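Long-range contacts in hemolysin-related protein (PDB 6MLT), which is a secreted, metal-binding and carbohydrate-binding protein of the Vibrio cholerae biofilm matrix, with a likely part in biofilm adhesion: residues I93-A101 / E112-T120; M32-L40 / T570-F578. One frame throughout, in Å; residues are numbered along the deposited sequence.

Contact 1 of 2, residues I93-A101 / E112-T120; sequences IADARYAPA and EIVSTSALT. With NA (sodium ion), chain D.
Ala101 and Val114 form an antiparallel hydrogen-bonded pair, with Ala101 N giving to Val114 O at 3.0 Å and Val114 N to Ala101 O at 2.6 Å. The pair joins strands 101-103 and 112-115, the first two of a four-stranded antiparallel sheet that fits a blade of a beta-propeller, the architecture expected from its FG-GAP-like repeat. Farther along, Asp95 N reaches Thr116 O at 2.9 Å, while residues 96-99 loop away from 112-120. Pro100 leads back into the pair: its CB sits 3.2 Å from Val114 O and also touches Ser115 CB and Ile113 CG2, and the ring rests on Ile58 and Val60 of strand 56-63. Ala94 CB also meets Ser115 OG, at 3.6 Å.

Two waters extend the junction. Each donates to Ile93 O; one is also bonded to Ser115 OG and the other to Ser117 OG. Ser117 OG, held between its own backbone N and carbonyl carbon (chi1 84°), further accepts from Leu119 N in an ST turn. Beyond it, Ile93 CG2 packs loosely on Leu119 CD1.

At the start of the loop, Asp95 and Arg97 form a side-on salt bridge, NE to OD2 and NH2 to OD1. Asp95 OD2 receives NE on its syn lone pair and Arg97 N from above the carboxylate plane, closing an Asx turn, and a third water links OD1 to Ala118 N. At the far end of the strand, Glu112 turns away to the sodium site completed by Asp104, Asp106, Asp108 and the backbone O of Leu110. Leu105 N hydrogen-bonds its OE1 and Lys133 NZ its OE2; both oxygens bind the ion, OE1 at 2.5 Å and OE2 at 2.3 Å.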
loop_
_atom_site.group_PDB
_atom_site.type_symbol
_atom_site.label_atom_id
_atom_site.label_comp_id
_atom_site.label_asym_id
_atom_site.label_seq_id
_atom_site.Cartn_x
_atom_site.Cartn_y
_atom_site.Cartn_z
ATOM N N ILE A 93 -14.022 -27.971 -3.846
ATOM C CA ILE A 93 -15.086 -26.983 -3.693
ATOM C C ILE A 93 -14.614 -25.873 -2.762
ATOM O O ILE A 93 -14.092 -26.131 -1.669
ATOM C CB ILE A 93 -16.375 -27.640 -3.161
ATOM C CG1 ILE A 93 -16.891 -28.701 -4.142
ATOM C CG2 ILE A 93 -17.454 -26.583 -2.904
ATOM C CD1 ILE A 93 -17.320 -28.145 -5.479
ATOM N N ALA A 94 -14.790 -24.633 -3.202
ATOM C CA ALA A 94 -14.582 -23.458 -2.373
ATOM C C ALA A 94 -15.776 -22.534 -2.550
ATOM O O ALA A 94 -16.525 -22.636 -3.526
ATOM C CB ALA A 94 -13.294 -22.720 -2.746
ATOM N N ASP A 95 -15.963 -21.623 -1.601
ATOM C CA ASP A 95 -17.011 -20.636 -1.789
ATOM C C ASP A 95 -16.719 -19.821 -3.045
ATOM O O ASP A 95 -15.570 -19.474 -3.329
ATOM C CB ASP A 95 -17.135 -19.717 -0.584
ATOM C CG ASP A 95 -18.450 -18.961 -0.587
ATOM O OD1 ASP A 95 -19.470 -19.552 -0.176
ATOM O OD2 ASP A 95 -18.474 -17.798 -1.044
ATOM N N ALA A 96 -17.764 -19.553 -3.821
ATOM C CA ALA A 96 -17.614 -18.882 -5.104
ATOM C C ALA A 96 -17.669 -17.365 -4.995
ATOM O O ALA A 96 -17.450 -16.680 -5.998
ATOM C CB ALA A 96 -18.694 -19.366 -6.080
ATOM N N ARG A 97 -17.939 -16.821 -3.804
ATOM C CA ARG A 97 -18.081 -15.381 -3.629
ATOM C C ARG A 97 -16.807 -14.695 -3.163
ATOM O O ARG A 97 -16.699 -13.472 -3.298
ATOM C CB ARG A 97 -19.198 -15.078 -2.620
ATOM C CG ARG A 97 -20.566 -15.601 -3.039
ATOM C CD ARG A 97 -21.541 -15.625 -1.876
ATOM N NE ARG A 97 -21.225 -16.701 -0.944
ATOM C CZ ARG A 97 -22.020 -17.091 0.044
ATOM N NH1 ARG A 97 -23.185 -16.487 0.243
ATOM N NH2 ARG A 97 -21.649 -18.090 0.830
ATOM N N TYR A 98 -15.852 -15.440 -2.616
ATOM C CA TYR A 98 -14.620 -14.877 -2.085
ATOM C C TYR A 98 -13.427 -15.491 -2.801
ATOM O O TYR A 98 -13.366 -16.710 -2.993
ATOM C CB TYR A 98 -14.502 -15.117 -0.578
ATOM C CG TYR A 98 -15.566 -14.426 0.251
ATOM C CD1 TYR A 98 -15.369 -13.139 0.736
ATOM C CD2 TYR A 98 -16.762 -15.070 0.561
ATOM C CE1 TYR A 98 -16.332 -12.508 1.504
ATOM C CE2 TYR A 98 -17.733 -14.446 1.328
ATOM C CZ TYR A 98 -17.509 -13.164 1.796
ATOM O OH TYR A 98 -18.457 -12.526 2.554
ATOM N N ALA A 99 -12.485 -14.651 -3.194
ATOM C CA ALA A 99 -11.270 -15.166 -3.789
ATOM C C ALA A 99 -10.489 -15.965 -2.750
ATOM O O ALA A 99 -10.422 -15.569 -1.583
ATOM C CB ALA A 99 -10.399 -14.030 -4.321
ATOM N N PRO A 100 -9.895 -17.088 -3.134
ATOM C CA PRO A 100 -8.937 -17.748 -2.239
ATOM C C PRO A 100 -7.671 -16.920 -2.098
ATOM O O PRO A 100 -7.580 -15.824 -2.658
ATOM C CB PRO A 100 -8.668 -19.095 -2.925
ATOM C CG PRO A 100 -9.041 -18.908 -4.330
ATOM C CD PRO A 100 -10.081 -17.826 -4.395
ATOM N N ALA A 101 -6.709 -17.415 -1.327
ATOM C CA ALA A 101 -5.424 -16.755 -1.137
ATOM C C ALA A 101 -4.320 -17.771 -1.375
ATOM O O ALA A 101 -4.493 -18.961 -1.107
ATOM C CB ALA A 101 -5.284 -16.169 0.266
ATOM N N GLU A 112 1.078 -22.765 -2.403
ATOM C CA GLU A 112 -0.100 -23.374 -1.797
ATOM C C GLU A 112 -1.300 -22.444 -1.951
ATOM O O GLU A 112 -1.153 -21.222 -1.993
ATOM C CB GLU A 112 0.116 -23.663 -0.305
ATOM C CG GLU A 112 0.934 -24.916 -0.010
ATOM C CD GLU A 112 2.431 -24.689 -0.100
ATOM O OE1 GLU A 112 2.901 -23.623 0.355
ATOM O OE2 GLU A 112 3.140 -25.579 -0.627
ATOM N N ILE A 113 -2.495 -23.030 -2.005
ATOM C CA ILE A 113 -3.732 -22.295 -2.260
ATOM C C ILE A 113 -4.678 -22.529 -1.091
ATOM O O ILE A 113 -5.059 -23.673 -0.824
ATOM C CB ILE A 113 -4.380 -22.734 -3.581
ATOM C CG1 ILE A 113 -3.390 -22.539 -4.730
ATOM C CG2 ILE A 113 -5.673 -21.965 -3.830
ATOM C CD1 ILE A 113 -3.793 -23.237 -6.000
ATOM N N VAL A 114 -5.080 -21.450 -0.418
ATOM C CA VAL A 114 -5.870 -21.525 0.809
ATOM C C VAL A 114 -7.302 -21.118 0.497
ATOM O O VAL A 114 -7.539 -20.074 -0.124
ATOM C CB VAL A 114 -5.287 -20.624 1.914
ATOM C CG1 VAL A 114 -5.979 -20.899 3.247
ATOM C CG2 VAL A 114 -3.791 -20.818 2.037
ATOM N N SER A 115 -8.258 -21.931 0.938
ATOM C CA SER A 115 -9.665 -21.632 0.697
ATOM C C SER A 115 -10.528 -22.431 1.662
ATOM O O SER A 115 -10.050 -23.329 2.361
ATOM C CB SER A 115 -10.062 -21.956 -0.745
ATOM O OG SER A 115 -10.249 -23.348 -0.915
ATOM N N THR A 116 -11.821 -22.110 1.668
ATOM C CA THR A 116 -12.801 -22.915 2.383
ATOM C C THR A 116 -14.167 -22.694 1.745
ATOM O O THR A 116 -14.323 -21.895 0.814
ATOM C CB THR A 116 -12.808 -22.584 3.882
ATOM O OG1 THR A 116 -13.517 -23.608 4.601
ATOM C CG2 THR A 116 -13.457 -21.229 4.144
ATOM N N SER A 117 -15.156 -23.428 2.250
ATOM C CA SER A 117 -16.547 -23.251 1.867
ATOM C C SER A 117 -17.417 -23.462 3.095
ATOM O O SER A 117 -16.945 -23.891 4.150
ATOM C CB SER A 117 -16.958 -24.232 0.762
ATOM O OG SER A 117 -17.327 -25.474 1.338
ATOM N N ALA A 118 -18.710 -23.177 2.944
ATOM C CA ALA A 118 -19.654 -23.442 4.017
ATOM C C ALA A 118 -19.978 -24.920 4.143
ATOM O O ALA A 118 -20.658 -25.307 5.099
ATOM C CB ALA A 118 -20.942 -22.649 3.789
ATOM N N LEU A 119 -19.516 -25.744 3.204
ATOM C CA LEU A 119 -19.847 -27.158 3.154
ATOM C C LEU A 119 -18.785 -28.042 3.799
ATOM O O LEU A 119 -18.999 -29.252 3.906
ATOM C CB LEU A 119 -20.042 -27.601 1.695
ATOM C CG LEU A 119 -20.936 -26.696 0.841
ATOM C CD1 LEU A 119 -21.017 -27.226 -0.583
ATOM C CD2 LEU A 119 -22.326 -26.574 1.437
ATOM N N THR A 120 -17.650 -27.475 4.205
ATOM C CA THR A 120 -16.560 -28.228 4.804
ATOM C C THR A 120 -16.227 -27.666 6.182
ATOM O O THR A 120 -16.352 -26.457 6.409
ATOM C CB THR A 120 -15.292 -28.195 3.935
ATOM O OG1 THR A 120 -14.224 -28.878 4.601
ATOM C CG2 THR A 120 -14.844 -26.777 3.678
HETATM NA NA NA D . 5.092 -24.345 -0.632
HETATM O O HOH W 1 -12.142 -25.105 0.188
HETATM O O HOH W 2 -15.664 -27.453 0.323
HETATM O O HOH W 3 -19.610 -22.148 0.473
#

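Contact 2 of 2, residues M32-L40 / T570-F578; sequences MAAPIVVQL and TRIWNQYAF
Val37 and Trp573 make a single antiparallel bridge: Val37 N donates to Trp573 O at 2.8 Å, and Trp573 N returns a 3.0 Å bond to Val37 O. A C-terminal loop thereby pairs with strand 36-38, which also pairs with strand 56-63 of its own antiparallel sheet. Beside this bridge Val37 CB lies against Trp573 CB, and Ile572 CG1 comes to 3.3 Å from Val37 O. Ile36 packs on Trp573 and the residues that follow it. Its CG2, anti to the backbone N, rests over Trp573 O and Asn574 O, whereas the CG1 branch carries CD1 to 3.7 Å from Gln575 CA. Val38 CG1 crosses the end of Ile572 at an angle, 3.9 Å from CD1, and also touches Asn574 CB. At one end of the contact Ala34 CB meets the Tyr576 ring at CD2, 3.9 Å away. Pro35 O is buried nearby without a partner.

At the other end Gln39 and Arg571 come together with amide and guanidinium planes almost perpendicular (89°). Gln39 NE2 and Arg571 NH2 are both donors, and backbone oxygens satisfy them: NE2 donates to Asp53 O, of a calcium-binding residue, and NH2 to Leu529 O, while Arg571 NE donates to Asp528 O. A water accepts from Gln39 NE2 and donates to Arg571 O.

The second shell fixes the larger groups. Phe578 CD2 lies 3.5 Å above one face of the Trp573 indole, toward its rim, while Trp573 NE1 bonds to Tyr523 OH. Asn574 ND2 is held by Ala102 O, and Tyr576 OH by Trp521 O. With the polar side chains directed to neighbouring loops and strands, two backbone bonds and buried apolar packing are what hold the loop to strand 36-38.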
loop_
_atom_site.group_PDB
_atom_site.type_symbol
_atom_site.label_atom_id
_atom_site.label_comp_id
_atom_site.label_asym_id
_atom_site.label_seq_id
_atom_site.Cartn_x
_atom_site.Cartn_y
_atom_site.Cartn_z
ATOM N N MET A 32 -17.556 -14.937 -10.284
ATOM C CA MET A 32 -17.970 -13.672 -9.684
ATOM C C MET A 32 -17.129 -13.335 -8.454
ATOM O O MET A 32 -17.599 -12.628 -7.555
ATOM C CB MET A 32 -19.475 -13.718 -9.340
ATOM C CG MET A 32 -20.104 -12.347 -9.078
ATOM S SD MET A 32 -21.879 -12.297 -9.460
ATOM C CE MET A 32 -22.489 -13.675 -8.476
ATOM N N ALA A 33 -15.888 -13.818 -8.405
ATOM C CA ALA A 33 -14.939 -13.463 -7.363
ATOM C C ALA A 33 -13.631 -13.047 -8.017
ATOM O O ALA A 33 -13.277 -13.529 -9.097
ATOM C CB ALA A 33 -14.695 -14.624 -6.386
ATOM N N ALA A 34 -12.926 -12.137 -7.358
ATOM C CA ALA A 34 -11.750 -11.530 -7.964
ATOM C C ALA A 34 -10.704 -12.600 -8.278
ATOM O O ALA A 34 -10.519 -13.540 -7.494
ATOM C CB ALA A 34 -11.156 -10.467 -7.036
ATOM N N PRO A 35 -9.997 -12.484 -9.396
ATOM C CA PRO A 35 -8.981 -13.482 -9.743
ATOM C C PRO A 35 -7.716 -13.300 -8.915
ATOM O O PRO A 35 -7.406 -12.211 -8.435
ATOM C CB PRO A 35 -8.712 -13.209 -11.224
ATOM C CG PRO A 35 -8.955 -11.731 -11.357
ATOM C CD PRO A 35 -10.036 -11.379 -10.369
ATOM N N ILE A 36 -6.985 -14.402 -8.779
ATOM C CA ILE A 36 -5.711 -14.470 -8.071
ATOM C C ILE A 36 -4.643 -14.863 -9.077
ATOM O O ILE A 36 -4.909 -15.663 -9.977
ATOM C CB ILE A 36 -5.785 -15.502 -6.921
ATOM C CG1 ILE A 36 -6.797 -15.061 -5.857
ATOM C CG2 ILE A 36 -4.424 -15.772 -6.326
ATOM C CD1 ILE A 36 -6.554 -13.713 -5.295
ATOM N N VAL A 37 -3.431 -14.329 -8.911
ATOM C CA VAL A 37 -2.354 -14.506 -9.883
ATOM C C VAL A 37 -1.103 -14.987 -9.161
ATOM O O VAL A 37 -0.537 -14.257 -8.339
ATOM C CB VAL A 37 -2.054 -13.211 -10.656
ATOM C CG1 VAL A 37 -0.883 -13.414 -11.625
ATOM C CG2 VAL A 37 -3.288 -12.748 -11.412
ATOM N N VAL A 38 -0.659 -16.200 -9.494
ATOM C CA VAL A 38 0.527 -16.816 -8.907
ATOM C C VAL A 38 1.087 -17.828 -9.905
ATOM O O VAL A 38 0.387 -18.289 -10.811
ATOM C CB VAL A 38 0.218 -17.522 -7.567
ATOM C CG1 VAL A 38 -0.040 -16.506 -6.454
ATOM C CG2 VAL A 38 -0.976 -18.471 -7.727
ATOM N N GLN A 39 2.357 -18.201 -9.712
ATOM C CA GLN A 39 3.012 -19.202 -10.557
ATOM C C GLN A 39 2.616 -20.617 -10.133
ATOM O O GLN A 39 2.749 -20.979 -8.960
ATOM C CB GLN A 39 4.532 -19.063 -10.466
ATOM C CG GLN A 39 5.097 -17.701 -10.823
ATOM C CD GLN A 39 5.276 -17.500 -12.317
ATOM O OE1 GLN A 39 5.059 -18.411 -13.118
ATOM N NE2 GLN A 39 5.681 -16.297 -12.698
ATOM N N LEU A 40 2.178 -21.440 -11.092
ATOM C CA LEU A 40 1.723 -22.788 -10.766
ATOM C C LEU A 40 2.337 -23.906 -11.596
ATOM O O LEU A 40 2.123 -25.076 -11.255
ATOM C CB LEU A 40 0.196 -22.879 -10.899
ATOM C CG LEU A 40 -0.609 -22.007 -9.930
ATOM C CD1 LEU A 40 -2.093 -22.071 -10.277
ATOM C CD2 LEU A 40 -0.382 -22.420 -8.485
ATOM N N THR A 570 2.782 -5.543 -11.153
ATOM C CA THR A 570 3.154 -6.637 -10.265
ATOM C C THR A 570 3.151 -7.969 -11.011
ATOM O O THR A 570 2.324 -8.215 -11.892
ATOM C CB THR A 570 2.186 -6.716 -9.079
ATOM O OG1 THR A 570 2.599 -7.759 -8.185
ATOM C CG2 THR A 570 0.769 -7.005 -9.548
ATOM N N ARG A 571 4.082 -8.841 -10.628
ATOM C CA ARG A 571 4.115 -10.211 -11.123
ATOM C C ARG A 571 3.156 -11.134 -10.381
ATOM O O ARG A 571 3.020 -12.299 -10.767
ATOM C CB ARG A 571 5.520 -10.799 -10.985
ATOM C CG ARG A 571 6.633 -10.048 -11.697
ATOM C CD ARG A 571 6.565 -10.188 -13.199
ATOM N NE ARG A 571 6.282 -11.540 -13.686
ATOM C CZ ARG A 571 7.182 -12.507 -13.832
ATOM N NH1 ARG A 571 8.453 -12.316 -13.500
ATOM N NH2 ARG A 571 6.805 -13.679 -14.315
ATOM N N ILE A 572 2.512 -10.658 -9.321
ATOM C CA ILE A 572 1.764 -11.532 -8.425
ATOM C C ILE A 572 0.637 -10.728 -7.796
ATOM O O ILE A 572 0.816 -9.562 -7.426
ATOM C CB ILE A 572 2.699 -12.146 -7.358
ATOM C CG1 ILE A 572 1.928 -13.085 -6.431
ATOM C CG2 ILE A 572 3.401 -11.054 -6.549
ATOM C CD1 ILE A 572 2.839 -14.030 -5.661
ATOM N N TRP A 573 -0.532 -11.354 -7.686
ATOM C CA TRP A 573 -1.683 -10.766 -7.000
ATOM C C TRP A 573 -2.318 -11.918 -6.227
ATOM O O TRP A 573 -3.220 -12.599 -6.722
ATOM C CB TRP A 573 -2.651 -10.123 -7.980
ATOM C CG TRP A 573 -3.697 -9.284 -7.319
ATOM C CD1 TRP A 573 -4.704 -9.721 -6.513
ATOM C CD2 TRP A 573 -3.846 -7.863 -7.419
ATOM N NE1 TRP A 573 -5.479 -8.658 -6.100
ATOM C CE2 TRP A 573 -4.968 -7.505 -6.640
ATOM C CE3 TRP A 573 -3.138 -6.859 -8.089
ATOM C CZ2 TRP A 573 -5.404 -6.186 -6.518
ATOM C CZ3 TRP A 573 -3.571 -5.545 -7.967
ATOM C CH2 TRP A 573 -4.696 -5.222 -7.183
ATOM N N ASN A 574 -1.829 -12.142 -5.015
ATOM C CA ASN A 574 -1.999 -13.437 -4.378
ATOM C C ASN A 574 -3.185 -13.498 -3.425
ATOM O O ASN A 574 -3.509 -14.590 -2.943
ATOM C CB ASN A 574 -0.725 -13.807 -3.621
ATOM C CG ASN A 574 -0.522 -12.950 -2.404
ATOM O OD1 ASN A 574 -0.395 -11.728 -2.511
ATOM N ND2 ASN A 574 -0.521 -13.570 -1.240
ATOM N N GLN A 575 -3.838 -12.373 -3.149
ATOM C CA GLN A 575 -4.972 -12.351 -2.238
ATOM C C GLN A 575 -5.810 -11.121 -2.548
ATOM O O GLN A 575 -5.372 -10.201 -3.239
ATOM C CB GLN A 575 -4.515 -12.366 -0.770
ATOM C CG GLN A 575 -3.709 -11.154 -0.341
ATOM C CD GLN A 575 -3.193 -11.248 1.084
ATOM O OE1 GLN A 575 -2.964 -12.344 1.610
ATOM N NE2 GLN A 575 -2.984 -10.100 1.707
ATOM N N TYR A 576 -7.031 -11.120 -2.023
ATOM C CA TYR A 576 -7.954 -10.022 -2.289
ATOM C C TYR A 576 -7.463 -8.718 -1.673
ATOM O O TYR A 576 -7.654 -7.639 -2.248
ATOM C CB TYR A 576 -9.335 -10.393 -1.753
ATOM C CG TYR A 576 -10.419 -9.411 -2.080
ATOM C CD1 TYR A 576 -10.687 -8.352 -1.229
ATOM C CD2 TYR A 576 -11.193 -9.552 -3.225
ATOM C CE1 TYR A 576 -11.686 -7.448 -1.511
ATOM C CE2 TYR A 576 -12.205 -8.645 -3.519
ATOM C CZ TYR A 576 -12.440 -7.602 -2.654
ATOM O OH TYR A 576 -13.429 -6.693 -2.924
ATOM N N ALA A 577 -6.843 -8.798 -0.496
ATOM C CA ALA A 577 -6.289 -7.629 0.192
ATOM C C ALA A 577 -4.820 -7.431 -0.190
ATOM O O ALA A 577 -3.916 -7.398 0.646
ATOM C CB ALA A 577 -6.450 -7.784 1.701
ATOM N N PHE A 578 -4.599 -7.278 -1.492
ATOM C CA PHE A 578 -3.251 -7.188 -2.032
ATOM C C PHE A 578 -2.702 -5.773 -1.888
ATOM O O PHE A 578 -3.376 -4.799 -2.238
ATOM C CB PHE A 578 -3.238 -7.594 -3.505
ATOM C CG PHE A 578 -1.899 -7.426 -4.144
ATOM C CD1 PHE A 578 -0.907 -8.367 -3.949
ATOM C CD2 PHE A 578 -1.613 -6.303 -4.902
ATOM C CE1 PHE A 578 0.336 -8.204 -4.523
ATOM C CE2 PHE A 578 -0.367 -6.136 -5.476
ATOM C CZ PHE A 578 0.603 -7.078 -5.287
HETATM O O HOH W 4 5.355 -14.410 -10.288
#

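From the N terminus the chain first passes through 32-40, whose strand 36-38 pairs with strand 56-63, and then enters contact 1, where 93-101 and 112-120 close a short loop holding a sodium site. Contact 2 closes only some 450 residues after contact 1, when 570-578 returns to 32-40, so the local loop of contact 1 lies wholly within its long one. Contact 1 joins the sheet of strands 56-63 and 71-76 to the next one, whereas contact 2 brings the C-terminal part back to the first. They also touch directly: Ala99 CB packs on Ala34 O at 3.2 Å, and Pro100 O on Ile36 CG1 at 3.4 Å.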